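Local atomic coordinates of replication initiation and membrane attachment protein (Geobacillus stearothermophilus 10, PDB entry 5WTN), a protein that probably helps to load the replicative helicase onto DNA as a tetrameric primosome protein at initiation and re-initiation of chromosome replication. Residues Gly39-Ala44 with Tyr78-Lys83; Leu32-Leu37 with Ile87-Thr92; Lys83-Gly86 with Asp91-Val94. One frame throughout, in Å; residues are numbered along the deposited sequence.

Contact 1 of 3, residues Gly39-Ala44 with Tyr78-Lys83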
loop_
_atom_site.group_PDB
_atom_site.type_symbol
_atom_site.label_atom_id
_atom_site.label_comp_id
_atom_site.label_asym_id
_atom_site.label_seq_id
_atom_site.Cartn_x
_atom_site.Cartn_y
_atom_site.Cartn_z
ATOM N N GLY A 39 -20.724 8.664 7.775
ATOM C CA GLY A 39 -20.927 9.588 6.682
ATOM C C GLY A 39 -19.641 9.973 5.984
ATOM O O GLY A 39 -18.550 9.816 6.534
ATOM N N CYS A 40 -19.784 10.514 4.772
ATOM C CA CYS A 40 -18.658 10.881 3.918
ATOM C C CYS A 40 -17.729 11.967 4.462
ATOM O O CYS A 40 -16.515 11.913 4.226
ATOM C CB CYS A 40 -19.165 11.261 2.526
ATOM S SG CYS A 40 -20.164 12.790 2.386
ATOM N N ARG A 41 -18.272 12.954 5.169
ATOM C CA ARG A 41 -17.413 14.060 5.594
ATOM C C ARG A 41 -16.449 13.578 6.643
ATOM O O ARG A 41 -15.284 13.919 6.594
ATOM C CB ARG A 41 -18.198 15.268 6.113
ATOM C CG ARG A 41 -19.287 15.762 5.182
ATOM C CD ARG A 41 -19.987 16.968 5.778
ATOM N NE ARG A 41 -21.433 16.795 5.878
ATOM C CZ ARG A 41 -22.079 16.502 7.004
ATOM N NH1 ARG A 41 -21.407 16.353 8.138
ATOM N NH2 ARG A 41 -23.401 16.361 6.998
ATOM N N ALA A 42 -16.930 12.769 7.578
ATOM C CA ALA A 42 -16.059 12.209 8.603
ATOM C C ALA A 42 -14.935 11.386 7.974
ATOM O O ALA A 42 -13.800 11.401 8.460
ATOM C CB ALA A 42 -16.849 11.373 9.543
ATOM N N LEU A 43 -15.243 10.679 6.889
ATOM C CA LEU A 43 -14.227 9.904 6.192
ATOM C C LEU A 43 -13.090 10.804 5.713
ATOM O O LEU A 43 -11.899 10.462 5.878
ATOM C CB LEU A 43 -14.820 9.112 5.024
ATOM C CG LEU A 43 -13.814 8.238 4.246
ATOM C CD1 LEU A 43 -13.474 6.968 5.006
ATOM C CD2 LEU A 43 -14.288 7.894 2.855
ATOM N N ALA A 44 -13.440 11.952 5.136
ATOM C CA ALA A 44 -12.399 12.840 4.630
ATOM C C ALA A 44 -11.536 13.394 5.760
ATOM O O ALA A 44 -10.317 13.484 5.612
ATOM C CB ALA A 44 -12.965 13.935 3.814
ATOM N N TYR A 78 -15.404 20.039 13.491
ATOM C CA TYR A 78 -15.582 19.667 14.893
ATOM C C TYR A 78 -16.636 18.591 15.007
ATOM O O TYR A 78 -16.504 17.655 15.778
ATOM C CB TYR A 78 -15.999 20.873 15.733
ATOM C CG TYR A 78 -16.324 20.537 17.167
ATOM C CD1 TYR A 78 -15.317 20.426 18.110
ATOM C CD2 TYR A 78 -17.635 20.340 17.582
ATOM C CE1 TYR A 78 -15.601 20.119 19.427
ATOM C CE2 TYR A 78 -17.925 20.032 18.893
ATOM C CZ TYR A 78 -16.900 19.925 19.809
ATOM O OH TYR A 78 -17.160 19.623 21.118
ATOM N N SER A 79 -17.697 18.743 14.242
ATOM C CA SER A 79 -18.798 17.833 14.354
ATOM C C SER A 79 -18.291 16.458 13.985
ATOM O O SER A 79 -18.514 15.480 14.700
ATOM C CB SER A 79 -19.881 18.258 13.393
ATOM O OG SER A 79 -21.117 17.821 13.893
ATOM N N GLU A 80 -17.573 16.404 12.870
ATOM C CA GLU A 80 -17.065 15.153 12.358
ATOM C C GLU A 80 -15.959 14.572 13.265
ATOM O O GLU A 80 -15.928 13.359 13.525
ATOM C CB GLU A 80 -16.616 15.348 10.912
ATOM C CG GLU A 80 -17.739 15.889 10.015
ATOM C CD GLU A 80 -19.008 15.045 10.114
ATOM O OE1 GLU A 80 -20.124 15.582 10.319
ATOM O OE2 GLU A 80 -18.902 13.813 9.978
ATOM N N ARG A 81 -15.097 15.433 13.790
ATOM C CA ARG A 81 -14.102 14.985 14.740
ATOM C C ARG A 81 -14.711 14.129 15.857
ATOM O O ARG A 81 -14.113 13.168 16.324
ATOM C CB ARG A 81 -13.397 16.176 15.381
ATOM C CG ARG A 81 -12.101 15.757 16.034
ATOM C CD ARG A 81 -11.564 16.738 17.025
ATOM N NE ARG A 81 -12.110 16.516 18.354
ATOM C CZ ARG A 81 -12.092 17.439 19.303
ATOM N NH1 ARG A 81 -11.558 18.625 19.038
ATOM N NH2 ARG A 81 -12.615 17.186 20.503
ATOM N N LEU A 82 -15.910 14.484 16.272
ATOM C CA LEU A 82 -16.552 13.822 17.384
ATOM C C LEU A 82 -17.147 12.470 16.961
ATOM O O LEU A 82 -17.194 11.530 17.743
ATOM C CB LEU A 82 -17.628 14.748 17.978
ATOM C CG LEU A 82 -17.344 15.530 19.256
ATOM C CD1 LEU A 82 -16.035 16.283 19.174
ATOM C CD2 LEU A 82 -18.499 16.474 19.487
ATOM N N LYS A 83 -17.597 12.381 15.716
ATOM C CA LYS A 83 -18.044 11.109 15.189
ATOM C C LYS A 83 -16.886 10.134 15.151
ATOM O O LYS A 83 -17.036 8.988 15.526
ATOM C CB LYS A 83 -18.637 11.273 13.805
ATOM C CG LYS A 83 -19.895 12.068 13.832
ATOM C CD LYS A 83 -20.575 12.010 12.499
ATOM C CE LYS A 83 -21.724 12.978 12.440
ATOM N NZ LYS A 83 -22.427 12.772 11.155
#
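With CG beside the backbone N and a second bend at chi2 (-53°), the Glu80 chain folds rather than running straight out, and its carboxylate comes across to Arg41 and Ala42. Arg41 also has its CG beside the backbone N; its chain then runs straight at chi2 and bends at chi3 (-125°), which brings one guanidinium nitrogen round to the acid. The result is a salt bridge, Arg41 NH1 to Glu80 OE1 at 2.6 Å. OE1 comes in at the edge of the guanidinium, in its plane, while the carboxylate itself is turned almost square to that plane, at 85°, so a single oxygen is used and not a flat two-pronged pairing. Behind the charges the aliphatic parts also meet, Arg41 CB lying 4.0 Å from Glu80 CG. These groups join the start of helix 40-55 to helix 74-86 within the N-terminal domain, whose order of helices and strands is consistent with a winged helix; 74-86 would be its recognition helix. The backbones come close at this point, with Ala42 CA only 4.9 Å from Glu80 CA, a spacing the small methyl of Ala42 permits. That methyl, CB, rests 3.2 Å from Glu80 OE2. Lys83, one turn along from Glu80, sends an extended chain to the same oxygen as Arg41, its NZ making a long ion pair of 3.7 Å with Glu80 OE1. Replacing Glu80 by an alanine would probably leave Arg41 and Lys83 without the carboxylate that draws their two positive ends together. Lys83 also packs on Phe165 of the third subunit.

Contact 2 of 3, residues Leu32-Leu37 with Ile87-Thr92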
loop_
_atom_site.group_PDB
_atom_site.type_symbol
_atom_site.label_atom_id
_atom_site.label_comp_id
_atom_site.label_asym_id
_atom_site.label_seq_id
_atom_site.Cartn_x
_atom_site.Cartn_y
_atom_site.Cartn_z
ATOM N N LEU A 32 -15.889 1.298 2.944
ATOM C CA LEU A 32 -17.049 0.426 2.775
ATOM C C LEU A 32 -17.838 0.030 4.010
ATOM O O LEU A 32 -18.963 -0.439 3.898
ATOM C CB LEU A 32 -16.651 -0.826 2.013
ATOM C CG LEU A 32 -15.851 -0.548 0.750
ATOM C CD1 LEU A 32 -15.503 -1.865 0.108
ATOM C CD2 LEU A 32 -16.649 0.312 -0.199
ATOM N N LEU A 33 -17.277 0.231 5.189
ATOM C CA LEU A 33 -17.883 -0.344 6.400
ATOM C C LEU A 33 -18.227 0.763 7.385
ATOM O O LEU A 33 -19.346 0.861 7.895
ATOM C CB LEU A 33 -17.001 -1.426 7.038
ATOM C CG LEU A 33 -16.791 -2.732 6.266
ATOM C CD1 LEU A 33 -15.990 -3.685 7.119
ATOM C CD2 LEU A 33 -18.104 -3.347 5.841
ATOM N N TYR A 34 -17.212 1.546 7.708
ATOM C CA TYR A 34 -17.400 2.721 8.516
ATOM C C TYR A 34 -18.155 3.857 7.853
ATOM O O TYR A 34 -18.917 4.537 8.518
ATOM C CB TYR A 34 -16.053 3.223 8.976
ATOM C CG TYR A 34 -15.505 2.435 10.122
ATOM C CD1 TYR A 34 -14.906 1.217 9.917
ATOM C CD2 TYR A 34 -15.563 2.932 11.418
ATOM C CE1 TYR A 34 -14.384 0.502 10.979
ATOM C CE2 TYR A 34 -15.035 2.228 12.475
ATOM C CZ TYR A 34 -14.451 1.012 12.247
ATOM O OH TYR A 34 -13.937 0.313 13.297
ATOM N N GLN A 35 -17.937 4.087 6.565
ATOM C CA GLN A 35 -18.529 5.265 5.929
ATOM C C GLN A 35 -20.039 5.292 5.959
ATOM O O GLN A 35 -20.600 6.320 6.258
ATOM C CB GLN A 35 -18.036 5.474 4.505
ATOM C CG GLN A 35 -18.269 6.892 3.993
ATOM C CD GLN A 35 -17.983 7.019 2.504
ATOM O OE1 GLN A 35 -18.222 8.063 1.885
ATOM N NE2 GLN A 35 -17.458 5.967 1.925
ATOM N N PRO A 36 -20.706 4.162 5.653
ATOM C CA PRO A 36 -22.171 4.218 5.788
ATOM C C PRO A 36 -22.647 4.625 7.191
ATOM O O PRO A 36 -23.697 5.253 7.323
ATOM C CB PRO A 36 -22.597 2.793 5.477
ATOM C CG PRO A 36 -21.575 2.332 4.502
ATOM C CD PRO A 36 -20.274 2.918 4.988
ATOM N N LEU A 37 -21.890 4.289 8.227
ATOM C CA LEU A 37 -22.288 4.670 9.560
ATOM C C LEU A 37 -21.978 6.140 9.886
ATOM O O LEU A 37 -22.840 6.843 10.409
ATOM C CB LEU A 37 -21.683 3.717 10.591
ATOM C CG LEU A 37 -22.111 2.237 10.483
ATOM C CD1 LEU A 37 -21.741 1.458 11.745
ATOM C CD2 LEU A 37 -23.589 2.092 10.186
ATOM N N ILE A 87 -16.833 6.617 17.555
ATOM C CA ILE A 87 -16.778 5.335 16.867
ATOM C C ILE A 87 -15.425 4.611 17.014
ATOM O O ILE A 87 -15.236 3.529 16.472
ATOM C CB ILE A 87 -17.237 5.422 15.391
ATOM C CG1 ILE A 87 -17.874 4.088 14.972
ATOM C CG2 ILE A 87 -16.082 5.761 14.470
ATOM C CD1 ILE A 87 -18.982 4.220 14.032
ATOM N N GLY A 88 -14.501 5.212 17.749
ATOM C CA GLY A 88 -13.264 4.552 18.080
ATOM C C GLY A 88 -12.082 4.938 17.220
ATOM O O GLY A 88 -10.936 4.645 17.572
ATOM N N LEU A 89 -12.365 5.598 16.098
ATOM C CA LEU A 89 -11.352 6.017 15.119
ATOM C C LEU A 89 -10.331 7.091 15.572
ATOM O O LEU A 89 -9.281 7.245 14.955
ATOM C CB LEU A 89 -12.029 6.413 13.816
ATOM C CG LEU A 89 -12.591 5.199 13.045
ATOM C CD1 LEU A 89 -13.362 5.601 11.798
ATOM C CD2 LEU A 89 -11.483 4.186 12.679
ATOM N N LEU A 90 -10.641 7.853 16.618
ATOM C CA LEU A 90 -9.723 8.893 17.047
ATOM C C LEU A 90 -9.745 9.134 18.544
ATOM O O LEU A 90 -10.808 9.315 19.130
ATOM C CB LEU A 90 -10.011 10.209 16.293
ATOM C CG LEU A 90 -9.240 11.462 16.763
ATOM C CD1 LEU A 90 -7.833 11.556 16.196
ATOM C CD2 LEU A 90 -10.018 12.739 16.498
ATOM N N ASP A 91 -8.568 9.196 19.159
ATOM C CA ASP A 91 -8.481 9.615 20.553
ATOM C C ASP A 91 -7.957 11.031 20.609
ATOM O O ASP A 91 -7.005 11.390 19.913
ATOM C CB ASP A 91 -7.578 8.693 21.385
ATOM C CG ASP A 91 -8.260 7.382 21.781
ATOM O OD1 ASP A 91 -9.508 7.352 21.845
ATOM O OD2 ASP A 91 -7.545 6.376 22.032
ATOM N N THR A 92 -8.595 11.839 21.442
ATOM C CA THR A 92 -8.243 13.245 21.547
ATOM C C THR A 92 -7.759 13.583 22.940
ATOM O O THR A 92 -8.426 13.281 23.930
ATOM C CB THR A 92 -9.423 14.169 21.143
ATOM O OG1 THR A 92 -9.791 13.899 19.782
ATOM C CG2 THR A 92 -9.033 15.646 21.282
#
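Tyr34 of helix 24-38 lies against Ile87 and Leu89, which flank Gly88 in the turn leading from helix 74-86 into strand 90-95. In the winged-helix arrangement this domain appears to have, that turn links the probable recognition helix to the first strand of the wing, and the contact packs it against an earlier helix of the domain. From CB, which heads toward the turn, the Tyr34 ring is set off beside the backbone N (chi1 -79°). CG is the first ring atom to meet it, 4.2 Å from Leu89 CD1. The next atom along, CD2, comes nearer to the same methyl, at 3.5 Å. CE2 still touches Leu89, with its CG 3.9 Å away, and also approaches Ile87 CG2 at 4.2 Å. This last methyl lies at the ring edge, near its plane, so the CD2-CE2 side of the ring meets both side chains, Ile87 at the edge and Leu89 obliquely. At the tip, OH leaves the apolar surroundings and is hydrogen-bonded to the backbone N of Leu113, while the ring itself meets that of Phe118. Gly88 makes the sharp change of direction between the two hydrophobic residues: its phi of 99° would press a CB against the carbonyl O of Ile87. Opposite, the helix is irregular, with a wider pi-type turn at 32-34 and a kink at Pro36 and Leu37. Leu89 also packs on Leu84 of helix 74-86, and Leu37 on Leu124 of helix 122-132; Ile87 touches Phe161 of the third subunit. One turn of helix after Tyr34, Leu37 closes the contact with its CB 4.4 Å from Ile87 CD1.

Contact 3 of 3, residues Lys83-Gly86 with Asp91-Val94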
loop_
_atom_site.group_PDB
_atom_site.type_symbol
_atom_site.label_atom_id
_atom_site.label_comp_id
_atom_site.label_asym_id
_atom_site.label_seq_id
_atom_site.Cartn_x
_atom_site.Cartn_y
_atom_site.Cartn_z
ATOM N N LYS A 83 -17.597 12.381 15.716
ATOM C CA LYS A 83 -18.044 11.109 15.189
ATOM C C LYS A 83 -16.886 10.134 15.151
ATOM O O LYS A 83 -17.036 8.988 15.526
ATOM C CB LYS A 83 -18.637 11.273 13.805
ATOM C CG LYS A 83 -19.895 12.068 13.832
ATOM C CD LYS A 83 -20.575 12.010 12.499
ATOM C CE LYS A 83 -21.724 12.978 12.440
ATOM N NZ LYS A 83 -22.427 12.772 11.155
ATOM N N LEU A 84 -15.727 10.606 14.714
ATOM C CA LEU A 84 -14.543 9.765 14.708
ATOM C C LEU A 84 -14.193 9.327 16.114
ATOM O O LEU A 84 -13.783 8.197 16.305
ATOM C CB LEU A 84 -13.353 10.449 14.030
ATOM C CG LEU A 84 -13.505 10.709 12.538
ATOM C CD1 LEU A 84 -12.196 11.105 11.951
ATOM C CD2 LEU A 84 -14.040 9.508 11.816
ATOM N N GLU A 85 -14.386 10.201 17.095
ATOM C CA GLU A 85 -14.080 9.864 18.485
ATOM C C GLU A 85 -14.972 8.748 19.038
ATOM O O GLU A 85 -14.478 7.745 19.553
ATOM C CB GLU A 85 -14.188 11.107 19.370
ATOM C CG GLU A 85 -13.024 12.074 19.228
ATOM C CD GLU A 85 -13.093 13.219 20.219
ATOM O OE1 GLU A 85 -13.694 13.038 21.298
ATOM O OE2 GLU A 85 -12.547 14.302 19.917
ATOM N N GLY A 86 -16.283 8.936 18.932
ATOM C CA GLY A 86 -17.248 8.016 19.477
ATOM C C GLY A 86 -17.148 6.660 18.844
ATOM O O GLY A 86 -17.312 5.649 19.527
ATOM N N ASP A 91 -8.568 9.196 19.159
ATOM C CA ASP A 91 -8.481 9.615 20.553
ATOM C C ASP A 91 -7.957 11.031 20.609
ATOM O O ASP A 91 -7.005 11.390 19.913
ATOM C CB ASP A 91 -7.578 8.693 21.385
ATOM C CG ASP A 91 -8.260 7.382 21.781
ATOM O OD1 ASP A 91 -9.508 7.352 21.845
ATOM O OD2 ASP A 91 -7.545 6.376 22.032
ATOM N N THR A 92 -8.595 11.839 21.442
ATOM C CA THR A 92 -8.243 13.245 21.547
ATOM C C THR A 92 -7.759 13.583 22.940
ATOM O O THR A 92 -8.426 13.281 23.930
ATOM C CB THR A 92 -9.423 14.169 21.143
ATOM O OG1 THR A 92 -9.791 13.899 19.782
ATOM C CG2 THR A 92 -9.033 15.646 21.282
ATOM N N TYR A 93 -6.591 14.211 23.007
ATOM C CA TYR A 93 -6.044 14.657 24.278
ATOM C C TYR A 93 -5.877 16.163 24.251
ATOM O O TYR A 93 -5.658 16.752 23.191
ATOM C CB TYR A 93 -4.681 14.007 24.531
ATOM C CG TYR A 93 -4.695 12.499 24.678
ATOM C CD1 TYR A 93 -4.751 11.905 25.926
ATOM C CD2 TYR A 93 -4.629 11.665 23.561
ATOM C CE1 TYR A 93 -4.752 10.534 26.060
ATOM C CE2 TYR A 93 -4.624 10.295 23.689
ATOM C CZ TYR A 93 -4.681 9.728 24.940
ATOM O OH TYR A 93 -4.675 8.355 25.075
ATOM N N VAL A 94 -5.962 16.784 25.424
ATOM C CA VAL A 94 -5.714 18.224 25.537
ATOM C C VAL A 94 -4.552 18.506 26.477
ATOM O O VAL A 94 -4.378 17.839 27.494
ATOM C CB VAL A 94 -6.986 19.026 25.961
ATOM C CG1 VAL A 94 -7.248 18.912 27.442
ATOM C CG2 VAL A 94 -6.862 20.478 25.565
#
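The last turn of helix 74-86 and strand 90-95, probably the first strand of the wing of a winged helix, are tied together here by a hydrogen bond between side chains. In a winged helix this strand would directly follow the recognition helix, and here only a short turn separates the two. Glu85 and Thr92 make the contact. The Glu85 chain starts beside its backbone N and then stays extended beyond CG (chi2 -174°), which carries the carboxylate across to the strand although the side chain does not set out toward it. Thr92 OG1 donates to Glu85 OE2 at 2.8 Å, and the two side chains meet at about a right angle. The hydroxyl comes from above the carboxylate, about 60° out of its plane. The same oxygen stands 3.4 Å from Thr92 CB, so the threonine meets the acid with its branch point as well as its hydroxyl, while CG2 is turned the other way from the backbone N and lies a little farther off, 4.0 Å from Glu85 OE2. Both oxygens of this buried carboxylate have partners: OE2 also takes a salt bridge from Arg81 NE, one turn back along the helix, and OE1 accepts a hydrogen bond from the backbone N of Arg159 of the third subunit. A negative charge at Glu85 is therefore likely to be partly offset from within its own helix. Strand 90-95 is bonded along one side to strand 104-109, Tyr93 pairing with Leu106, and along the other Tyr93 and Val94 form an antiparallel ladder with a strand of the third subunit, while Leu84 faces helix 40-55.

How the contacts relate
Contact 1 and contact 2 have centres about 8 Å apart, and each centre lies about 11 Å from that of contact 3, so the three make one cluster on the N-terminal domain. Helix 74-86 runs through it: contact 1 uses its middle, contact 3 its end, and contact 2 the turn that follows. The ranges of contacts 1 and 3 overlap at Lys83, those of contacts 2 and 3 at Asp91 and Thr92. Arg81, beside Glu80 of contact 1, places its NE 3.8 Å from Thr92 OG1, and Leu84 O of contact 3 lies 3.5 Å from Leu89 CB of contact 2. All three reach the third subunit, placing this cluster beside a tetramer interface.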